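Local atomic coordinates of uncharacterized protein (Kribbella flavida, PDB entry 5EVH), a protein that is of unknown function but belongs to the SnoaL-like family of the NTF2 clan, whose cone-shaped fold commonly encloses a ligand-binding or catalytic pocket. Residues A[35-40]-A[104-109]; A[76-81]-A[94-99]. All coordinates share one frame; numbering follows the deposited sequence.

Interaction 1: residues A[35-40]-A[104-109]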
ATOM      1  N   ILE A  35       0.968 -17.946 -10.286  1.00 18.66           N
ATOM      2  CA  ILE A  35       1.050 -16.751  -9.436  1.00 17.32           C
ATOM      3  C   ILE A  35       0.128 -16.910  -8.225  1.00 19.55           C
ATOM      4  O   ILE A  35      -0.965 -17.488  -8.308  1.00 19.84           O
ATOM      5  CB  ILE A  35       0.690 -15.477 -10.234  1.00 16.47           C
ATOM      6  CG1 ILE A  35       0.823 -14.188  -9.357  1.00 15.16           C
ATOM      7  CG2 ILE A  35      -0.709 -15.666 -10.867  1.00 17.58           C
ATOM      8  CD1 ILE A  35       0.843 -12.909 -10.196  1.00 15.31           C
ATOM      9  N   VAL A  36       0.600 -16.435  -7.072  1.00 17.45           N
ATOM     10  CA  VAL A  36      -0.210 -16.282  -5.867  1.00 19.33           C
ATOM     11  C   VAL A  36      -0.383 -14.790  -5.654  1.00 23.55           C
ATOM     12  O   VAL A  36       0.617 -14.061  -5.533  1.00 20.92           O
ATOM     13  CB  VAL A  36       0.478 -16.913  -4.652  1.00 27.50           C
ATOM     14  CG1 VAL A  36      -0.352 -16.607  -3.396  1.00 26.67           C
ATOM     15  CG2 VAL A  36       0.714 -18.450  -4.900  1.00 26.63           C
ATOM     16  N   CYS A  37      -1.637 -14.323  -5.626  1.00 18.65           N
ATOM     17  CA  CYS A  37      -1.929 -12.899  -5.462  1.00 15.59           C
ATOM     18  C   CYS A  37      -2.687 -12.728  -4.147  1.00 18.37           C
ATOM     19  O   CYS A  37      -3.672 -13.424  -3.899  1.00 21.08           O
ATOM     20  CB  CYS A  37      -2.741 -12.341  -6.651  1.00 15.71           C
ATOM     21  SG  CYS A  37      -3.234 -10.613  -6.384  1.00 20.72           S
ATOM     22  N   HIS A  38      -2.228 -11.834  -3.284  1.00 17.41           N
ATOM     23  CA  HIS A  38      -2.973 -11.527  -2.072  1.00 16.64           C
ATOM     24  C   HIS A  38      -3.528 -10.133  -2.286  1.00 21.08           C
ATOM     25  O   HIS A  38      -2.763  -9.170  -2.415  1.00 19.44           O
ATOM     26  CB  HIS A  38      -2.088 -11.551  -0.832  1.00 23.97           C
ATOM     27  CG  HIS A  38      -1.376 -12.849  -0.617  1.00 28.15           C
ATOM     28  ND1 HIS A  38      -1.963 -13.938   0.001  1.00 31.12           N
ATOM     29  CD2 HIS A  38      -0.104 -13.215  -0.906  1.00 26.67           C
ATOM     30  CE1 HIS A  38      -1.089 -14.925   0.064  1.00 30.52           C
ATOM     31  NE2 HIS A  38       0.051 -14.502  -0.460  1.00 32.13           N
ATOM     32  N   ALA A  39      -4.838 -10.018  -2.323  1.00 20.05           N
ATOM     33  CA  ALA A  39      -5.484  -8.748  -2.645  1.00 17.63           C
ATOM     34  C   ALA A  39      -6.413  -8.389  -1.495  1.00 15.91           C
ATOM     35  O   ALA A  39      -6.624  -9.242  -0.626  1.00 18.65           O
ATOM     36  CB  ALA A  39      -6.236  -8.905  -3.960  1.00 22.32           C
ATOM     37  N   PRO A  40      -6.985  -7.167  -1.438  1.00 18.28           N
ATOM     38  CA  PRO A  40      -7.754  -6.798  -0.237  1.00 23.64           C
ATOM     39  C   PRO A  40      -8.924  -7.718   0.040  1.00 26.31           C
ATOM     40  O   PRO A  40      -9.199  -7.998   1.214  1.00 25.18           O
ATOM     41  CB  PRO A  40      -8.190  -5.359  -0.533  1.00 19.19           C
ATOM     42  CG  PRO A  40      -7.003  -4.828  -1.351  1.00 17.17           C
ATOM     43  CD  PRO A  40      -6.727  -5.995  -2.301  1.00 19.85           C
ATOM     44  N   THR A 104       5.769 -14.210  -9.590  1.00 19.67           N
ATOM     45  CA  THR A 104       5.273 -15.440  -8.972  1.00 18.79           C
ATOM     46  C   THR A 104       4.460 -15.160  -7.716  1.00 20.38           C
ATOM     47  O   THR A 104       3.702 -16.041  -7.283  1.00 19.77           O
ATOM     48  CB  THR A 104       6.425 -16.364  -8.569  1.00 21.83           C
ATOM     49  OG1 THR A 104       7.224 -15.606  -7.648  1.00 19.94           O
ATOM     50  CG2 THR A 104       7.258 -16.774  -9.756  1.00 21.57           C
ATOM     51  N   GLN A 105       4.574 -13.953  -7.155  1.00 16.57           N
ATOM     52  CA  GLN A 105       3.772 -13.552  -6.000  1.00 18.08           C
ATOM     53  C   GLN A 105       3.506 -12.074  -6.090  1.00 18.74           C
ATOM     54  O   GLN A 105       4.386 -11.316  -6.481  1.00 17.16           O
ATOM     55  CB  GLN A 105       4.471 -13.764  -4.655  1.00 26.39           C
ATOM     56  CG  GLN A 105       4.934 -15.148  -4.448  1.00 47.06           C
ATOM     57  CD  GLN A 105       5.453 -15.307  -3.062  1.00 66.58           C
ATOM     58  OE1 GLN A 105       6.636 -15.618  -2.861  1.00 72.83           O
ATOM     59  NE2 GLN A 105       4.578 -15.054  -2.070  1.00 70.50           N
ATOM     60  N   LEU A 106       2.308 -11.659  -5.691  1.00 16.77           N
ATOM     61  CA  LEU A 106       1.907 -10.263  -5.819  1.00 14.11           C
ATOM     62  C   LEU A 106       0.999  -9.975  -4.643  1.00 18.71           C
ATOM     63  O   LEU A 106      -0.042 -10.633  -4.517  1.00 21.55           O
ATOM     64  CB  LEU A 106       1.180 -10.021  -7.144  1.00 15.42           C
ATOM     65  CG  LEU A 106       1.000  -8.516  -7.468  1.00 24.43           C
ATOM     66  CD1 LEU A 106       0.810  -8.403  -9.001  1.00 29.30           C
ATOM     67  CD2 LEU A 106      -0.151  -7.914  -6.834  1.00 28.65           C
ATOM     68  N   ARG A 107       1.400  -9.047  -3.755  1.00 12.36           N
ATOM     69  CA  ARG A 107       0.495  -8.594  -2.698  1.00 14.28           C
ATOM     70  C   ARG A 107       0.109  -7.155  -3.021  1.00 17.34           C
ATOM     71  O   ARG A 107       0.987  -6.287  -3.150  1.00 14.34           O
ATOM     72  CB  ARG A 107       1.108  -8.706  -1.296  1.00 16.98           C
ATOM     73  CG  ARG A 107       0.140  -8.115  -0.233  1.00 16.27           C
ATOM     74  CD  ARG A 107       0.596  -8.392   1.271  1.00 21.98           C
ATOM     75  NE  ARG A 107       1.245  -9.705   1.557  1.00 25.85           N
ATOM     76  CZ  ARG A 107       0.600 -10.779   2.021  1.00 33.87           C
ATOM     77  NH1 ARG A 107       1.276 -11.889   2.270  1.00 35.84           N
ATOM     78  NH2 ARG A 107      -0.727 -10.759   2.242  1.00 29.84           N
ATOM     79  N   ILE A 108      -1.189  -6.890  -3.128  1.00 12.86           N
ATOM     80  CA  ILE A 108      -1.626  -5.536  -3.489  1.00 12.12           C
ATOM     81  C   ILE A 108      -2.526  -4.964  -2.402  1.00 13.75           C
ATOM     82  O   ILE A 108      -3.343  -5.680  -1.819  1.00 12.15           O
ATOM     83  CB  ILE A 108      -2.306  -5.492  -4.871  1.00 15.96           C
ATOM     84  CG1 ILE A 108      -2.908  -4.092  -5.131  1.00 14.04           C
ATOM     85  CG2 ILE A 108      -3.442  -6.531  -5.019  1.00 19.56           C
ATOM     86  CD1 ILE A 108      -3.266  -3.918  -6.623  1.00 21.46           C
ATOM     87  N   ILE A 109      -2.305  -3.686  -2.054  1.00  8.94           N
ATOM     88  CA  ILE A 109      -3.076  -3.024  -0.983  1.00  9.06           C
ATOM     89  C   ILE A 109      -3.739  -1.802  -1.593  1.00 13.55           C
ATOM     90  O   ILE A 109      -3.060  -0.976  -2.199  1.00 10.24           O
ATOM     91  CB  ILE A 109      -2.171  -2.586   0.188  1.00  8.97           C
ATOM     92  CG1 ILE A 109      -1.393  -3.793   0.712  1.00 10.35           C
ATOM     93  CG2 ILE A 109      -3.084  -1.972   1.269  1.00  9.31           C
ATOM     94  CD1 ILE A 109      -0.399  -3.406   1.899  1.00 10.98           C
TER
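Arg-107 lays its guanidinium flat on the imidazole of His-38, the two planes only 9° apart and their centres 4.2 Å from each other. The overlap is offset. NH1 sits over the CD2 side of the ring, and NH2 of Arg-107 comes to 3.5 Å from CB of His-38. The arginine chain leaves extended, then turns about the CG-CD bond (chi3 -36°), which swings its end back over the neighbouring strand. CD of Pro-40 sits against the backbone O of Ile-108 at 3.4 Å.

On the other face the bumps are apolar. SG of Cys-37 faces the hollow between one branch of Leu-106 and one of Ile-108, 4.1 Å from CD2 of Leu-106 and 4.3 Å from CG2 of Ile-108. That same CG2 meets CB of Ala-39 at 3.8 Å. CD1 of Ile-35 rests against CB of Leu-106. Phe-50 of helix 47-58 packs against Ile-35, Cys-37 and Leu-106.

Four backbone bonds hold the register, from Val-36 N to Thr-104 O at one end to Ile-108 N to His-38 O at the other. Thr-104 and Gln-105 both face Thr-97, a classic beta bulge. The parallel pair of strands, backed by a helix, belongs to the curved mixed sheet of the NTF2-like fold.

Interaction 2: residues A[76-81]-A[94-99]; sequences ALLMYD and EHLTVH
The hydroxyl of Tyr-80 donates to OE2 of Glu-94, with 2.7 Å between Tyr-80 OH and that oxygen. The oxygen is met from above the carboxylate plane, 45° out of it. Ring and carboxylate stand almost perpendicular, 89° apart, and the carboxylate lies at the edge of the ring. Tyr-80 reaches it because its CG sits between the backbone N and the carbonyl carbon (chi1 52°), which lays the ring along the sheet past Leu-78. The acid chain is extended and runs beside Leu-78, whose CD1 lies 4.1 Å from OE1 of Glu-94. Without the carboxylate, as with an alanine here, the Tyr-80 hydroxyl would probably lose this acceptor and its ring would be freer to shift.

Apolar groups continue this face. CD1 of Leu-96 touches CB of Ala-76 at 4.3 Å and CD2 of Leu-78 at 4.2 Å. Ala-12 of helix 7-20 packs on all three residues, and His-16 meets the Tyr-80 ring. On the other face CD1 of Leu-77 rests 3.8 Å from CB of His-95, and Ser-68 of the second subunit packs on both.

Ala-76 with Leu-96 and Leu-78 with Glu-94 are hydrogen-bonded pairs, and Leu-77 with His-95 is the non-hydrogen-bonded pair between them. This is an antiparallel beta hairpin. Its buried Tyr-Glu pair faces the helical side, where NTF2-like proteins commonly hold their pocket.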
ATOM      1  N   ALA A  76      10.208  -6.460  -5.858  1.00 12.66           N
ATOM      2  CA  ALA A  76       9.992  -5.080  -6.184  1.00 12.27           C
ATOM      3  C   ALA A  76       8.850  -4.582  -5.319  1.00 13.23           C
ATOM      4  O   ALA A  76       7.954  -5.343  -4.915  1.00 13.07           O
ATOM      5  CB  ALA A  76       9.674  -4.882  -7.702  1.00 12.38           C
ATOM      6  N   LEU A  77       8.853  -3.278  -5.100  1.00 11.36           N
ATOM      7  CA  LEU A  77       7.832  -2.641  -4.298  1.00 10.87           C
ATOM      8  C   LEU A  77       7.460  -1.345  -5.015  1.00 13.88           C
ATOM      9  O   LEU A  77       8.338  -0.526  -5.347  1.00 11.91           O
ATOM     10  CB  LEU A  77       8.396  -2.380  -2.872  1.00 10.96           C
ATOM     11  CG  LEU A  77       7.396  -1.907  -1.828  1.00 15.29           C
ATOM     12  CD1 LEU A  77       6.284  -2.996  -1.592  1.00 13.41           C
ATOM     13  CD2 LEU A  77       8.146  -1.610  -0.479  1.00 12.59           C
ATOM     14  N   LEU A  78       6.178  -1.149  -5.275  1.00 10.36           N
ATOM     15  CA  LEU A  78       5.817   0.108  -5.920  1.00 17.82           C
ATOM     16  C   LEU A  78       4.496   0.634  -5.401  1.00 14.41           C
ATOM     17  O   LEU A  78       3.673  -0.105  -4.831  1.00 13.00           O
ATOM     18  CB  LEU A  78       5.722  -0.014  -7.406  1.00 30.80           C
ATOM     19  CG  LEU A  78       5.073  -1.201  -8.000  1.00 30.59           C
ATOM     20  CD1 LEU A  78       3.830  -0.628  -8.536  1.00 41.46           C
ATOM     21  CD2 LEU A  78       5.947  -1.518  -9.150  1.00 39.53           C
HETATM   22  N   MSE A  79       4.354   1.948  -5.545  1.00 10.04           N
HETATM   23  CA  MSE A  79       3.109   2.609  -5.110  1.00  9.89           C
HETATM   24  C   MSE A  79       2.720   3.543  -6.258  1.00 12.85           C
HETATM   25  O   MSE A  79       3.596   4.242  -6.831  1.00 11.48           O
HETATM   26  CB  MSE A  79       3.333   3.379  -3.837  1.00  9.92           C
HETATM   27  CG  MSE A  79       2.002   4.110  -3.440  1.00 10.89           C
HETATM   28 SE   MSE A  79       2.181   5.176  -1.790  0.59 12.84          SE
HETATM   29  CE  MSE A  79       2.376   3.674  -0.458  1.00 10.12           C
ATOM     30  N   TYR A  80       1.425   3.553  -6.629  1.00 10.82           N
ATOM     31  CA  TYR A  80       0.960   4.338  -7.757  1.00 10.42           C
ATOM     32  C   TYR A  80      -0.403   4.917  -7.416  1.00 11.50           C
ATOM     33  O   TYR A  80      -1.169   4.360  -6.630  1.00 13.08           O
ATOM     34  CB  TYR A  80       0.924   3.524  -9.079  1.00 10.56           C
ATOM     35  CG  TYR A  80       0.174   2.225  -8.994  1.00 10.91           C
ATOM     36  CD1 TYR A  80       0.831   1.042  -8.674  1.00 16.13           C
ATOM     37  CD2 TYR A  80      -1.189   2.187  -9.249  1.00 13.29           C
ATOM     38  CE1 TYR A  80       0.126  -0.168  -8.626  1.00 15.60           C
ATOM     39  CE2 TYR A  80      -1.907   0.995  -9.205  1.00 13.57           C
ATOM     40  CZ  TYR A  80      -1.235  -0.173  -8.876  1.00 17.08           C
ATOM     41  OH  TYR A  80      -1.937  -1.368  -8.808  1.00 15.83           O
ATOM     42  N   ASP A  81      -0.693   6.067  -7.992  1.00 11.92           N
ATOM     43  CA  ASP A  81      -2.031   6.610  -7.869  1.00 11.40           C
ATOM     44  C   ASP A  81      -2.841   6.046  -9.029  1.00 13.60           C
ATOM     45  O   ASP A  81      -2.283   5.731 -10.083  1.00 17.00           O
ATOM     46  CB  ASP A  81      -1.991   8.132  -7.989  1.00 14.88           C
ATOM     47  CG  ASP A  81      -3.412   8.772  -7.723  1.00 21.18           C
ATOM     48  OD1 ASP A  81      -4.119   8.249  -6.819  1.00 20.46           O
ATOM     49  OD2 ASP A  81      -3.805   9.710  -8.447  1.00 27.97           O
ATOM     50  N   GLU A  94       2.056  -2.344  -4.345  1.00  8.49           N
ATOM     51  CA  GLU A  94       2.232  -3.728  -4.729  1.00 10.43           C
ATOM     52  C   GLU A  94       3.606  -4.188  -4.323  1.00 13.08           C
ATOM     53  O   GLU A  94       4.608  -3.482  -4.570  1.00 12.09           O
ATOM     54  CB  GLU A  94       2.093  -3.991  -6.288  1.00 10.30           C
ATOM     55  CG  GLU A  94       0.710  -3.673  -6.768  1.00 16.17           C
ATOM     56  CD  GLU A  94       0.594  -3.797  -8.302  1.00 23.38           C
ATOM     57  OE1 GLU A  94       1.635  -4.092  -8.895  1.00 26.62           O
ATOM     58  OE2 GLU A  94      -0.520  -3.611  -8.880  1.00 25.56           O
ATOM     59  N   HIS A  95       3.659  -5.413  -3.774  1.00 10.49           N
ATOM     60  CA  HIS A  95       4.913  -6.056  -3.455  1.00 10.73           C
ATOM     61  C   HIS A  95       4.993  -7.269  -4.376  1.00 14.98           C
ATOM     62  O   HIS A  95       4.107  -8.136  -4.317  1.00 13.70           O
ATOM     63  CB  HIS A  95       4.950  -6.482  -1.990  1.00 10.99           C
ATOM     64  CG  HIS A  95       6.174  -7.289  -1.638  1.00 17.18           C
ATOM     65  ND1 HIS A  95       6.140  -8.342  -0.744  1.00 23.52           N
ATOM     66  CD2 HIS A  95       7.482  -7.163  -2.017  1.00 16.28           C
ATOM     67  CE1 HIS A  95       7.363  -8.852  -0.604  1.00 27.69           C
ATOM     68  NE2 HIS A  95       8.192  -8.171  -1.389  1.00 21.78           N
ATOM     69  N   LEU A  96       6.008  -7.331  -5.241  1.00 16.38           N
ATOM     70  CA  LEU A  96       6.087  -8.378  -6.272  1.00 14.81           C
ATOM     71  C   LEU A  96       7.319  -9.236  -6.045  1.00 17.93           C
ATOM     72  O   LEU A  96       8.398  -8.726  -5.724  1.00 17.74           O
ATOM     73  CB  LEU A  96       6.190  -7.782  -7.689  1.00 12.88           C
ATOM     74  CG  LEU A  96       5.026  -6.864  -8.070  1.00 15.21           C
ATOM     75  CD1 LEU A  96       5.371  -5.445  -7.650  1.00 14.63           C
ATOM     76  CD2 LEU A  96       4.751  -6.962  -9.564  1.00 16.91           C
ATOM     77  N   THR A  97       7.169 -10.534  -6.255  1.00 13.40           N
ATOM     78  CA  THR A  97       8.305 -11.444  -6.330  1.00 14.70           C
ATOM     79  C   THR A  97       8.425 -11.905  -7.760  1.00 17.57           C
ATOM     80  O   THR A  97       7.430 -12.323  -8.362  1.00 16.88           O
ATOM     81  CB  THR A  97       8.063 -12.677  -5.425  1.00 21.36           C
ATOM     82  OG1 THR A  97       7.807 -12.183  -4.105  1.00 25.39           O
ATOM     83  CG2 THR A  97       9.217 -13.630  -5.437  1.00 21.58           C
ATOM     84  N   VAL A  98       9.647 -11.916  -8.296  1.00 16.46           N
ATOM     85  CA  VAL A  98       9.832 -12.143  -9.728  1.00 17.76           C
ATOM     86  C   VAL A  98      10.941 -13.163  -9.899  1.00 24.47           C
ATOM     87  O   VAL A  98      12.020 -12.981  -9.328  1.00 23.12           O
ATOM     88  CB  VAL A  98      10.214 -10.842 -10.458  1.00 16.57           C
ATOM     89  CG1 VAL A  98      10.514 -11.169 -11.950  1.00 20.66           C
ATOM     90  CG2 VAL A  98       9.096  -9.735 -10.237  1.00 15.90           C
ATOM     91  N   HIS A  99      10.680 -14.235 -10.655  1.00 23.04           N
ATOM     92  CA  HIS A  99      11.691 -15.254 -10.945  1.00 32.91           C
ATOM     93  C   HIS A  99      11.722 -15.453 -12.440  1.00 35.68           C
ATOM     94  O   HIS A  99      10.674 -15.667 -13.059  1.00 32.84           O
ATOM     95  CB  HIS A  99      11.418 -16.574 -10.224  1.00 42.14           C
ATOM     96  CG  HIS A  99      11.560 -16.444  -8.736  1.00 63.79           C
ATOM     97  ND1 HIS A  99      12.760 -16.108  -8.134  1.00 70.03           N
ATOM     98  CD2 HIS A  99      10.645 -16.526  -7.733  1.00 66.19           C
ATOM     99  CE1 HIS A  99      12.580 -16.017  -6.825  1.00 69.42           C
ATOM    100  NE2 HIS A  99      11.311 -16.276  -6.554  1.00 66.37           N
TER

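The two interactions lie in one mixed sheet, their centres about 10 Å apart. Strands 102-109 and 92-99 are neighbours, so the sheet runs unbroken from strand 35-39 to strand 75-84. Thr-104 N to Thr-97 O and Arg-107 O to His-95 N are probable hydrogen bonds across this seam, and CD1 of Ile-108 packs on Glu-94. Along the chain 35-40 comes first, then both segments of interaction 2, then 104-109. Interaction 1 thus joins distant parts of the chain, while interaction 2 is a local hairpin. Both also touch the second subunit: Ile-109 of interaction 1 packs on Met-79 of the second subunit, and the reverse pair is made by Met-79 of interaction 2. The sheet therefore contributes to the dimer interface.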